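Local coordinates for putative glycosyl hydrolase (Bacteroides thetaiotaomicron VPI-5482, PDB 3K11), which is of undetermined function but, as a member of glycosyl hydrolase family 88, is probably a hydrolase that acts on sugar-containing substrates, at residues Asp167-Ile178 with Ala210-Asp218; His259-Ala267 with Val376-Tyr387. All coordinates share one frame; numbering follows the deposited sequence.

Contact 1 of 2, residues Asp167-Ile178 with Ala210-Asp218; sequences DGLIQNYFDFII and AVAQMSRYD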
loop_
_atom_site.group_PDB
_atom_site.type_symbol
_atom_site.label_atom_id
_atom_site.label_comp_id
_atom_site.label_asym_id
_atom_site.label_seq_id
_atom_site.Cartn_x
_atom_site.Cartn_y
_atom_site.Cartn_z
ATOM N N ASP A 167 -21.797 43.410 8.357
ATOM C CA ASP A 167 -20.827 44.058 7.474
ATOM C C ASP A 167 -19.588 44.501 8.233
ATOM O O ASP A 167 -18.489 44.362 7.721
ATOM C CB ASP A 167 -21.406 45.255 6.737
ATOM C CG ASP A 167 -20.405 45.826 5.725
ATOM O OD1 ASP A 167 -20.062 45.113 4.762
ATOM O OD2 ASP A 167 -19.918 46.959 5.935
ATOM N N GLY A 168 -19.739 45.018 9.450
ATOM C CA GLY A 168 -18.557 45.459 10.191
ATOM C C GLY A 168 -17.605 44.300 10.460
ATOM O O GLY A 168 -16.373 44.410 10.275
ATOM N N LEU A 169 -18.162 43.145 10.819
ATOM C CA LEU A 169 -17.327 41.971 11.088
ATOM C C LEU A 169 -16.663 41.469 9.811
ATOM O O LEU A 169 -15.495 41.111 9.829
ATOM C CB LEU A 169 -18.145 40.842 11.738
ATOM C CG LEU A 169 -18.658 41.144 13.159
ATOM C CD1 LEU A 169 -19.780 40.214 13.539
ATOM C CD2 LEU A 169 -17.490 40.985 14.101
ATOM N N ILE A 170 -17.430 41.414 8.724
ATOM C CA ILE A 170 -16.920 40.995 7.416
ATOM C C ILE A 170 -15.786 41.916 6.984
ATOM O O ILE A 170 -14.713 41.459 6.582
ATOM C CB ILE A 170 -18.015 40.974 6.322
ATOM C CG1 ILE A 170 -19.022 39.860 6.551
ATOM C CG2 ILE A 170 -17.415 40.897 4.914
ATOM C CD1 ILE A 170 -20.286 39.997 5.691
ATOM N N GLN A 171 -15.983 43.219 7.079
ATOM C CA GLN A 171 -14.905 44.132 6.630
ATOM C C GLN A 171 -13.643 43.967 7.460
ATOM O O GLN A 171 -12.519 43.991 6.918
ATOM C CB GLN A 171 -15.355 45.596 6.650
ATOM C CG GLN A 171 -16.559 45.923 5.717
ATOM C CD GLN A 171 -16.292 45.690 4.269
ATOM O OE1 GLN A 171 -15.144 45.730 3.828
ATOM N NE2 GLN A 171 -17.346 45.398 3.501
ATOM N N ASN A 172 -13.805 43.773 8.764
ATOM C CA ASN A 172 -12.647 43.601 9.649
ATOM C C ASN A 172 -11.891 42.314 9.328
ATOM O O ASN A 172 -10.687 42.278 9.244
ATOM C CB ASN A 172 -13.120 43.569 11.102
ATOM C CG ASN A 172 -11.983 43.577 12.098
ATOM O OD1 ASN A 172 -11.127 44.446 12.037
ATOM N ND2 ASN A 172 -11.985 42.632 13.036
ATOM N N TYR A 173 -12.629 41.229 9.217
ATOM C CA TYR A 173 -12.034 39.953 8.886
ATOM C C TYR A 173 -11.333 40.013 7.541
ATOM O O TYR A 173 -10.176 39.577 7.379
ATOM C CB TYR A 173 -13.119 38.903 8.819
ATOM C CG TYR A 173 -13.571 38.278 10.135
ATOM C CD1 TYR A 173 -12.674 37.938 11.136
ATOM C CD2 TYR A 173 -14.900 37.916 10.305
ATOM C CE1 TYR A 173 -13.109 37.293 12.303
ATOM C CE2 TYR A 173 -15.342 37.305 11.445
ATOM C CZ TYR A 173 -14.449 36.991 12.447
ATOM O OH TYR A 173 -14.913 36.308 13.566
ATOM N N PHE A 174 -12.019 40.555 6.559
ATOM C CA PHE A 174 -11.454 40.549 5.197
ATOM C C PHE A 174 -10.292 41.515 5.042
ATOM O O PHE A 174 -9.349 41.240 4.329
ATOM C CB PHE A 174 -12.491 40.866 4.130
ATOM C CG PHE A 174 -12.072 40.386 2.776
ATOM C CD1 PHE A 174 -12.075 39.046 2.498
ATOM C CD2 PHE A 174 -11.555 41.262 1.845
ATOM C CE1 PHE A 174 -11.634 38.585 1.286
ATOM C CE2 PHE A 174 -11.144 40.818 0.619
ATOM C CZ PHE A 174 -11.175 39.472 0.333
ATOM N N ASP A 175 -10.332 42.638 5.736
ATOM C CA ASP A 175 -9.177 43.523 5.721
ATOM C C ASP A 175 -7.953 42.749 6.205
ATOM O O ASP A 175 -6.857 42.843 5.621
ATOM C CB ASP A 175 -9.401 44.704 6.630
ATOM C CG ASP A 175 -8.181 45.659 6.686
ATOM O OD1 ASP A 175 -7.612 45.999 5.656
ATOM O OD2 ASP A 175 -7.823 46.086 7.777
ATOM N N PHE A 176 -8.113 41.988 7.289
ATOM C CA PHE A 176 -6.990 41.129 7.731
ATOM C C PHE A 176 -6.523 40.150 6.640
ATOM O O PHE A 176 -5.331 40.027 6.348
ATOM C CB PHE A 176 -7.269 40.343 9.019
ATOM C CG PHE A 176 -6.168 39.373 9.306
ATOM C CD1 PHE A 176 -5.019 39.799 9.938
ATOM C CD2 PHE A 176 -6.247 38.081 8.860
ATOM C CE1 PHE A 176 -3.976 38.917 10.116
ATOM C CE2 PHE A 176 -5.174 37.219 9.018
ATOM C CZ PHE A 176 -4.054 37.663 9.614
ATOM N N ILE A 177 -7.458 39.395 6.094
ATOM C CA ILE A 177 -7.132 38.375 5.103
ATOM C C ILE A 177 -6.373 38.966 3.938
ATOM O O ILE A 177 -5.293 38.472 3.557
ATOM C CB ILE A 177 -8.426 37.660 4.608
ATOM C CG1 ILE A 177 -9.048 36.849 5.761
ATOM C CG2 ILE A 177 -8.179 36.732 3.372
ATOM C CD1 ILE A 177 -10.468 36.427 5.500
ATOM N N ILE A 178 -6.934 40.028 3.357
ATOM C CA ILE A 178 -6.445 40.497 2.066
ATOM C C ILE A 178 -5.285 41.447 2.163
ATOM O O ILE A 178 -4.453 41.495 1.238
ATOM C CB ILE A 178 -7.612 41.084 1.188
ATOM C CG1 ILE A 178 -7.328 40.809 -0.291
ATOM C CG2 ILE A 178 -7.871 42.575 1.545
ATOM C CD1 ILE A 178 -7.463 39.346 -0.697
ATOM N N ALA A 210 -13.183 32.766 1.353
ATOM C CA ALA A 210 -13.490 34.137 1.740
ATOM C C ALA A 210 -13.288 35.095 0.563
ATOM O O ALA A 210 -14.085 36.012 0.340
ATOM C CB ALA A 210 -12.600 34.558 2.911
ATOM N N VAL A 211 -12.161 34.916 -0.130
ATOM C CA VAL A 211 -11.846 35.746 -1.292
ATOM C C VAL A 211 -12.892 35.503 -2.376
ATOM O O VAL A 211 -13.418 36.449 -2.938
ATOM C CB VAL A 211 -10.392 35.528 -1.790
ATOM C CG1 VAL A 211 -10.113 36.410 -3.038
ATOM C CG2 VAL A 211 -9.368 35.830 -0.661
ATOM N N ALA A 212 -13.211 34.237 -2.685
ATOM C CA ALA A 212 -14.259 33.911 -3.653
ATOM C C ALA A 212 -15.623 34.547 -3.285
ATOM O O ALA A 212 -16.296 35.149 -4.135
ATOM C CB ALA A 212 -14.376 32.353 -3.837
ATOM N N GLN A 213 -16.016 34.459 -2.020
ATOM C CA GLN A 213 -17.281 35.057 -1.600
ATOM C C GLN A 213 -17.258 36.568 -1.634
ATOM O O GLN A 213 -18.273 37.197 -1.977
ATOM C CB GLN A 213 -17.689 34.532 -0.212
ATOM C CG GLN A 213 -18.213 33.078 -0.255
ATOM C CD GLN A 213 -19.518 32.939 -0.968
ATOM O OE1 GLN A 213 -20.350 33.834 -0.940
ATOM N NE2 GLN A 213 -19.720 31.808 -1.636
HETATM N N MSE A 214 -16.130 37.171 -1.286
HETATM C CA MSE A 214 -16.024 38.632 -1.358
HETATM C C MSE A 214 -16.219 39.126 -2.776
HETATM O O MSE A 214 -16.681 40.264 -2.958
HETATM C CB MSE A 214 -14.692 39.195 -0.877
HETATM C CG MSE A 214 -14.557 39.550 0.521
HETATM SE SE MSE A 214 -15.896 40.583 1.389
HETATM C CE MSE A 214 -15.286 42.312 1.333
ATOM N N SER A 215 -15.890 38.306 -3.788
ATOM C CA SER A 215 -16.168 38.714 -5.167
ATOM C C SER A 215 -17.659 38.912 -5.396
ATOM O O SER A 215 -18.042 39.668 -6.273
ATOM C CB SER A 215 -15.602 37.714 -6.193
ATOM O OG SER A 215 -16.467 36.616 -6.386
ATOM N N ARG A 216 -18.496 38.229 -4.619
ATOM C CA ARG A 216 -19.950 38.337 -4.694
ATOM C C ARG A 216 -20.483 39.485 -3.842
ATOM O O ARG A 216 -21.555 40.052 -4.121
ATOM C CB ARG A 216 -20.619 37.041 -4.198
ATOM C CG ARG A 216 -20.227 35.772 -4.930
ATOM C CD ARG A 216 -20.891 34.554 -4.322
ATOM N NE ARG A 216 -22.340 34.670 -4.441
ATOM C CZ ARG A 216 -23.247 34.367 -3.495
ATOM N NH1 ARG A 216 -22.922 33.906 -2.270
ATOM N NH2 ARG A 216 -24.529 34.540 -3.784
ATOM N N TYR A 217 -19.725 39.845 -2.814
ATOM C CA TYR A 217 -20.173 40.819 -1.799
ATOM C C TYR A 217 -19.784 42.238 -2.120
ATOM O O TYR A 217 -20.535 43.174 -1.818
ATOM C CB TYR A 217 -19.572 40.435 -0.458
ATOM C CG TYR A 217 -20.082 41.186 0.748
ATOM C CD1 TYR A 217 -21.228 40.777 1.414
ATOM C CD2 TYR A 217 -19.367 42.232 1.272
ATOM C CE1 TYR A 217 -21.673 41.418 2.526
ATOM C CE2 TYR A 217 -19.783 42.878 2.381
ATOM C CZ TYR A 217 -20.962 42.501 3.000
ATOM O OH TYR A 217 -21.368 43.159 4.148
ATOM N N ASP A 218 -18.610 42.409 -2.709
ATOM C CA ASP A 218 -18.138 43.713 -3.127
ATOM C C ASP A 218 -18.230 43.783 -4.674
ATOM O O ASP A 218 -17.353 43.330 -5.387
ATOM C CB ASP A 218 -16.727 43.931 -2.576
ATOM C CG ASP A 218 -16.147 45.271 -2.940
ATOM O OD1 ASP A 218 -16.758 45.974 -3.753
ATOM O OD2 ASP A 218 -15.066 45.593 -2.401
#
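The phenyl ring of F174 is the main bump between helices 167-178 and 210-217, filling a hollow made by A210, V211 and, one turn on, M214. With CG anti to the backbone N (chi1 -159°), the ring is thrown across the gap, its CE1 corner reaching the backbone at V211 CA, 3.8 Å away and at the ring edge. M214, a selenomethionine, bends at chi2 and chi3 and folds over one face of this ring. Its SE lies 4.3 Å from the F174 centroid, close to the ring normal, a Met-aromatic contact. Beyond F174, the CD1 tip of I177 sits on A210 CB at 3.8 Å, and the side chains of I178 and V211 cross at about a right angle, CD1 against CG2. The two helices run at 126° to each other, their axes 11.2 Å apart at closest approach. They belong to a mainly helical framework, consistent with the (alpha/alpha)6 barrel of the six-hairpin clan to which family 88 belongs. Y225 of helix 222-240 meets F174 edge-to-face and also touches M214. At the other end I170 forms the second bump. Its CG2 branch touches M214 SE at 3.9 Å and lies over one face of the Y217 ring, while CD1 comes within 3.7 Å of Y217 CE1, so I170 fills the groove bordered by the selenium and the tyrosine ring. Beside it, the edge of that ring carries the polar contacts. Y217 OH donates to D167 OD1 with the carboxylate turned nearly into the ring plane; the modelled separation of 2.4 Å between OH and OD1 is doubtfully short. The same oxygen accepts from Q171 NE2 at 3.0 Å, almost straight at 173°, on its syn side. Y217 OH is also hydrogen-bonded to R158, whose positive charge could draw the hydroxyl and the carboxylate together.

Contact 2 of 2, residues His259-Ala267 with Val376-Tyr387; sequences HPAFCWARA and VGTGMAFDPAFY. With EDO (1,2-ethanediol), chain D; EDO (1,2-ethanediol), chain H.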
loop_
_atom_site.group_PDB
_atom_site.type_symbol
_atom_site.label_atom_id
_atom_site.label_comp_id
_atom_site.label_asym_id
_atom_site.label_seq_id
_atom_site.Cartn_x
_atom_site.Cartn_y
_atom_site.Cartn_z
ATOM N N HIS A 259 10.470 18.010 -0.691
ATOM C CA HIS A 259 9.230 18.355 -0.033
ATOM C C HIS A 259 8.461 17.108 0.322
ATOM O O HIS A 259 7.546 16.725 -0.380
ATOM C CB HIS A 259 8.396 19.289 -0.925
ATOM C CG HIS A 259 9.110 20.557 -1.283
ATOM N ND1 HIS A 259 9.397 21.533 -0.350
ATOM C CD2 HIS A 259 9.585 21.011 -2.471
ATOM C CE1 HIS A 259 10.056 22.512 -0.946
ATOM N NE2 HIS A 259 10.177 22.227 -2.237
ATOM N N PRO A 260 8.794 16.492 1.463
ATOM C CA PRO A 260 8.125 15.243 1.886
ATOM C C PRO A 260 6.618 15.383 1.981
ATOM O O PRO A 260 6.103 16.442 2.320
ATOM C CB PRO A 260 8.713 14.993 3.274
ATOM C CG PRO A 260 10.036 15.685 3.279
ATOM C CD PRO A 260 9.794 16.938 2.466
ATOM N N ALA A 261 5.905 14.321 1.610
ATOM C CA ALA A 261 4.459 14.335 1.543
ATOM C C ALA A 261 3.896 13.540 2.702
ATOM O O ALA A 261 4.185 12.360 2.833
ATOM C CB ALA A 261 3.994 13.723 0.225
ATOM N N PHE A 262 3.151 14.210 3.562
ATOM C CA PHE A 262 2.314 13.563 4.523
ATOM C C PHE A 262 0.894 13.952 4.113
ATOM O O PHE A 262 0.490 15.093 4.277
ATOM C CB PHE A 262 2.682 13.994 5.933
ATOM C CG PHE A 262 4.054 13.472 6.347
ATOM C CD1 PHE A 262 4.180 12.192 6.850
ATOM C CD2 PHE A 262 5.173 14.208 6.127
ATOM C CE1 PHE A 262 5.412 11.666 7.110
ATOM C CE2 PHE A 262 6.422 13.679 6.441
ATOM C CZ PHE A 262 6.514 12.415 6.919
ATOM N N CYS A 263 0.165 13.012 3.507
ATOM C CA CYS A 263 -1.138 13.301 2.866
ATOM C C CYS A 263 -2.240 13.201 3.908
ATOM O O CYS A 263 -3.033 12.281 3.911
ATOM C CB CYS A 263 -1.368 12.323 1.717
ATOM S SG CYS A 263 -0.039 12.512 0.454
ATOM N N TRP A 264 -2.204 14.129 4.847
ATOM C CA TRP A 264 -3.115 14.131 5.978
ATOM C C TRP A 264 -4.550 14.305 5.499
ATOM O O TRP A 264 -4.857 15.202 4.701
ATOM C CB TRP A 264 -2.704 15.221 6.980
ATOM C CG TRP A 264 -3.560 15.306 8.183
ATOM C CD1 TRP A 264 -4.002 14.270 8.935
ATOM C CD2 TRP A 264 -4.106 16.494 8.763
ATOM N NE1 TRP A 264 -4.765 14.729 9.959
ATOM C CE2 TRP A 264 -4.864 16.096 9.877
ATOM C CE3 TRP A 264 -3.970 17.842 8.487
ATOM C CZ2 TRP A 264 -5.513 17.002 10.709
ATOM C CZ3 TRP A 264 -4.657 18.748 9.289
ATOM C CH2 TRP A 264 -5.412 18.310 10.387
ATOM N N ALA A 265 -5.426 13.418 5.940
ATOM C CA ALA A 265 -6.825 13.380 5.434
ATOM C C ALA A 265 -7.626 14.624 5.653
ATOM O O ALA A 265 -8.247 15.121 4.692
ATOM C CB ALA A 265 -7.585 12.112 5.985
ATOM N N ARG A 266 -7.612 15.211 6.853
ATOM C CA ARG A 266 -8.452 16.391 7.019
ATOM C C ARG A 266 -8.013 17.527 6.104
ATOM O O ARG A 266 -8.847 18.113 5.449
ATOM C CB ARG A 266 -8.530 16.864 8.456
ATOM C CG ARG A 266 -9.377 18.146 8.548
ATOM C CD ARG A 266 -9.987 18.420 9.895
ATOM N NE ARG A 266 -9.000 18.690 10.921
ATOM C CZ ARG A 266 -8.906 18.036 12.074
ATOM N NH1 ARG A 266 -9.727 17.048 12.394
ATOM N NH2 ARG A 266 -7.980 18.432 12.952
ATOM N N ALA A 267 -6.723 17.807 6.008
ATOM C CA ALA A 267 -6.255 18.915 5.167
ATOM C C ALA A 267 -6.511 18.584 3.703
ATOM O O ALA A 267 -6.788 19.472 2.910
ATOM C CB ALA A 267 -4.761 19.241 5.430
ATOM N N VAL A 376 -7.971 15.594 16.662
ATOM C CA VAL A 376 -7.912 16.906 17.312
ATOM C C VAL A 376 -7.090 17.922 16.492
ATOM O O VAL A 376 -6.520 17.587 15.462
ATOM C CB VAL A 376 -7.335 16.785 18.751
ATOM C CG1 VAL A 376 -8.283 15.914 19.628
ATOM C CG2 VAL A 376 -5.871 16.287 18.702
ATOM N N GLY A 377 -7.032 19.171 16.949
ATOM C CA GLY A 377 -6.265 20.195 16.230
ATOM C C GLY A 377 -4.865 19.654 16.010
ATOM O O GLY A 377 -4.280 19.084 16.933
ATOM N N THR A 378 -4.348 19.829 14.802
ATOM C CA THR A 378 -3.091 19.144 14.342
ATOM C C THR A 378 -2.289 20.088 13.436
ATOM O O THR A 378 -2.818 20.628 12.440
ATOM C CB THR A 378 -3.456 17.851 13.600
ATOM O OG1 THR A 378 -3.982 16.922 14.548
ATOM C CG2 THR A 378 -2.232 17.229 12.878
ATOM N N GLY A 379 -1.032 20.310 13.810
ATOM C CA GLY A 379 -0.102 21.135 13.063
ATOM C C GLY A 379 0.687 20.306 12.047
ATOM O O GLY A 379 0.237 19.242 11.604
HETATM N N MSE A 380 1.883 20.777 11.717
HETATM C CA MSE A 380 2.691 20.203 10.629
HETATM C C MSE A 380 3.884 19.451 11.146
HETATM O O MSE A 380 4.621 19.947 11.995
HETATM C CB MSE A 380 3.188 21.334 9.727
HETATM C CG MSE A 380 3.942 20.845 8.466
HETATM SE SE MSE A 380 4.532 22.287 7.382
HETATM C CE MSE A 380 2.689 22.969 6.969
ATOM N N ALA A 381 4.107 18.261 10.627
ATOM C CA ALA A 381 5.273 17.481 10.995
ATOM C C ALA A 381 5.995 17.007 9.713
ATOM O O ALA A 381 5.402 16.981 8.597
ATOM C CB ALA A 381 4.864 16.237 11.845
ATOM N N PHE A 382 7.228 16.555 9.910
ATOM C CA PHE A 382 7.975 15.880 8.884
ATOM C C PHE A 382 8.380 14.456 9.292
ATOM O O PHE A 382 9.400 13.923 8.884
ATOM C CB PHE A 382 9.159 16.743 8.437
ATOM C CG PHE A 382 8.707 17.943 7.705
ATOM C CD1 PHE A 382 8.130 17.805 6.453
ATOM C CD2 PHE A 382 8.741 19.175 8.280
ATOM C CE1 PHE A 382 7.613 18.890 5.791
ATOM C CE2 PHE A 382 8.243 20.237 7.621
ATOM C CZ PHE A 382 7.703 20.104 6.379
ATOM N N ASP A 383 7.536 13.844 10.107
ATOM C CA ASP A 383 7.694 12.415 10.445
ATOM C C ASP A 383 6.295 11.826 10.550
ATOM O O ASP A 383 5.341 12.551 10.833
ATOM C CB ASP A 383 8.501 12.199 11.738
ATOM C CG ASP A 383 7.729 12.564 12.991
ATOM O OD1 ASP A 383 6.815 11.781 13.371
ATOM O OD2 ASP A 383 8.084 13.591 13.628
ATOM N N PRO A 384 6.158 10.520 10.268
ATOM C CA PRO A 384 4.823 9.921 10.305
ATOM C C PRO A 384 4.245 9.648 11.675
ATOM O O PRO A 384 3.032 9.626 11.816
ATOM C CB PRO A 384 5.008 8.593 9.573
ATOM C CG PRO A 384 6.472 8.249 9.802
ATOM C CD PRO A 384 7.193 9.590 9.775
ATOM N N ALA A 385 5.082 9.430 12.676
ATOM C CA ALA A 385 4.563 9.152 14.037
ATOM C C ALA A 385 3.624 10.246 14.548
ATOM O O ALA A 385 2.574 9.960 15.108
ATOM C CB ALA A 385 5.743 8.905 15.020
ATOM N N PHE A 386 3.987 11.499 14.334
ATOM C CA PHE A 386 3.146 12.623 14.721
ATOM C C PHE A 386 1.730 12.439 14.168
ATOM O O PHE A 386 0.735 12.504 14.905
ATOM C CB PHE A 386 3.776 13.921 14.217
ATOM C CG PHE A 386 2.890 15.136 14.368
ATOM C CD1 PHE A 386 2.831 15.810 15.563
ATOM C CD2 PHE A 386 2.097 15.570 13.325
ATOM C CE1 PHE A 386 2.041 16.902 15.704
ATOM C CE2 PHE A 386 1.334 16.717 13.468
ATOM C CZ PHE A 386 1.293 17.342 14.670
ATOM N N TYR A 387 1.638 12.138 12.882
ATOM C CA TYR A 387 0.306 12.037 12.252
ATOM C C TYR A 387 -0.445 10.794 12.713
ATOM O O TYR A 387 -1.650 10.821 12.940
ATOM C CB TYR A 387 0.415 12.079 10.737
ATOM C CG TYR A 387 0.783 13.446 10.187
ATOM C CD1 TYR A 387 -0.167 14.458 10.099
ATOM C CD2 TYR A 387 2.085 13.746 9.788
ATOM C CE1 TYR A 387 0.165 15.720 9.640
ATOM C CE2 TYR A 387 2.420 15.009 9.309
ATOM C CZ TYR A 387 1.455 15.998 9.224
ATOM O OH TYR A 387 1.765 17.252 8.742
HETATM C C1 EDO D . 10.267 15.450 -3.419
HETATM O O1 EDO D . 10.269 16.850 -3.322
HETATM C C2 EDO D . 10.425 14.859 -2.024
HETATM O O2 EDO D . 9.614 13.705 -1.824
HETATM C C1 EDO H . 6.154 12.521 -3.700
HETATM O O1 EDO H . 6.598 13.413 -4.742
HETATM C C2 EDO H . 6.003 13.229 -2.358
HETATM O O2 EDO H . 7.038 14.173 -2.039
HETATM O O HOH W 1 -6.330 20.990 12.849
#
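F262 and W264 meet the ring of Y387 in an aromatic cluster that joins two loops, each leading into a helix, in this family 88 fold. In F262, CG beside the backbone N and anti to the carbonyl carbon (chi1 -68°) sends the ring to the chain at F382 to P384. F262 CB rests 3.5 Å from Y387 CE2, and the two rings lie only 17° from parallel but are slid so far apart that they barely overlap. The far end of the F262 ring lies against that chain, with D383 O over one face and CE1 3.4 Å from P384 N. D383 is the N-cap of the short helix that follows, its OD1 accepting from F386 N, while its OD2 bonds to Y24 of the second subunit. W264 takes a different chi1 (-179°), with CG anti to the backbone N, which lays the indole obliquely against the tyrosine, beside the 3.9 Å contact of W264 CB with Y387 CE1. T378 CG2 sits over one face of the indole, 4.2 Å from the centroid of its six-membered ring, a CH-pi contact, and R266 CB lies on the opposite face. Y387 OH accepts from A381 N at 3.2 Å and is also bonded to H250 ND1. Replacing Y387 by alanine is likely to open a gap between F262 and W264 and to leave A381 N and H250 ND1 without their shared oxygen. R266 is extended to CD, then bends at chi3, which brings a face of its guanidinium against W264 CZ2; NH1 bonds to C375 O. Its NH2 shares a water with T378 N. The carbonyl of V376 is gripped from both faces of its plane: R266 NH2 donates to V376 O from one at 3.0 Å, and T378 OG1 from the other at 2.8 Å, neither lying on a lone pair.

Contact 1 closes before contact 2 opens along the chain, and the two do not touch: their centres are 30 Å apart and their nearest atoms about 15 Å. Helix 265-281 bridges them. Its first residues, 265-267, belong to contact 2, whereas L278 and V281 near its other end pack against A212, Q213 and S215 of contact 1. The surroundings differ too. Contact 1 is touched by no other chain of the assembly, while contact 2 borders the second subunit. Two ethanediol molecules, probably from the crystallisation liquor, bind the backbone of H259, and another lies about 4 Å from G377; they may mark a pocket, but no active site can be assigned from them.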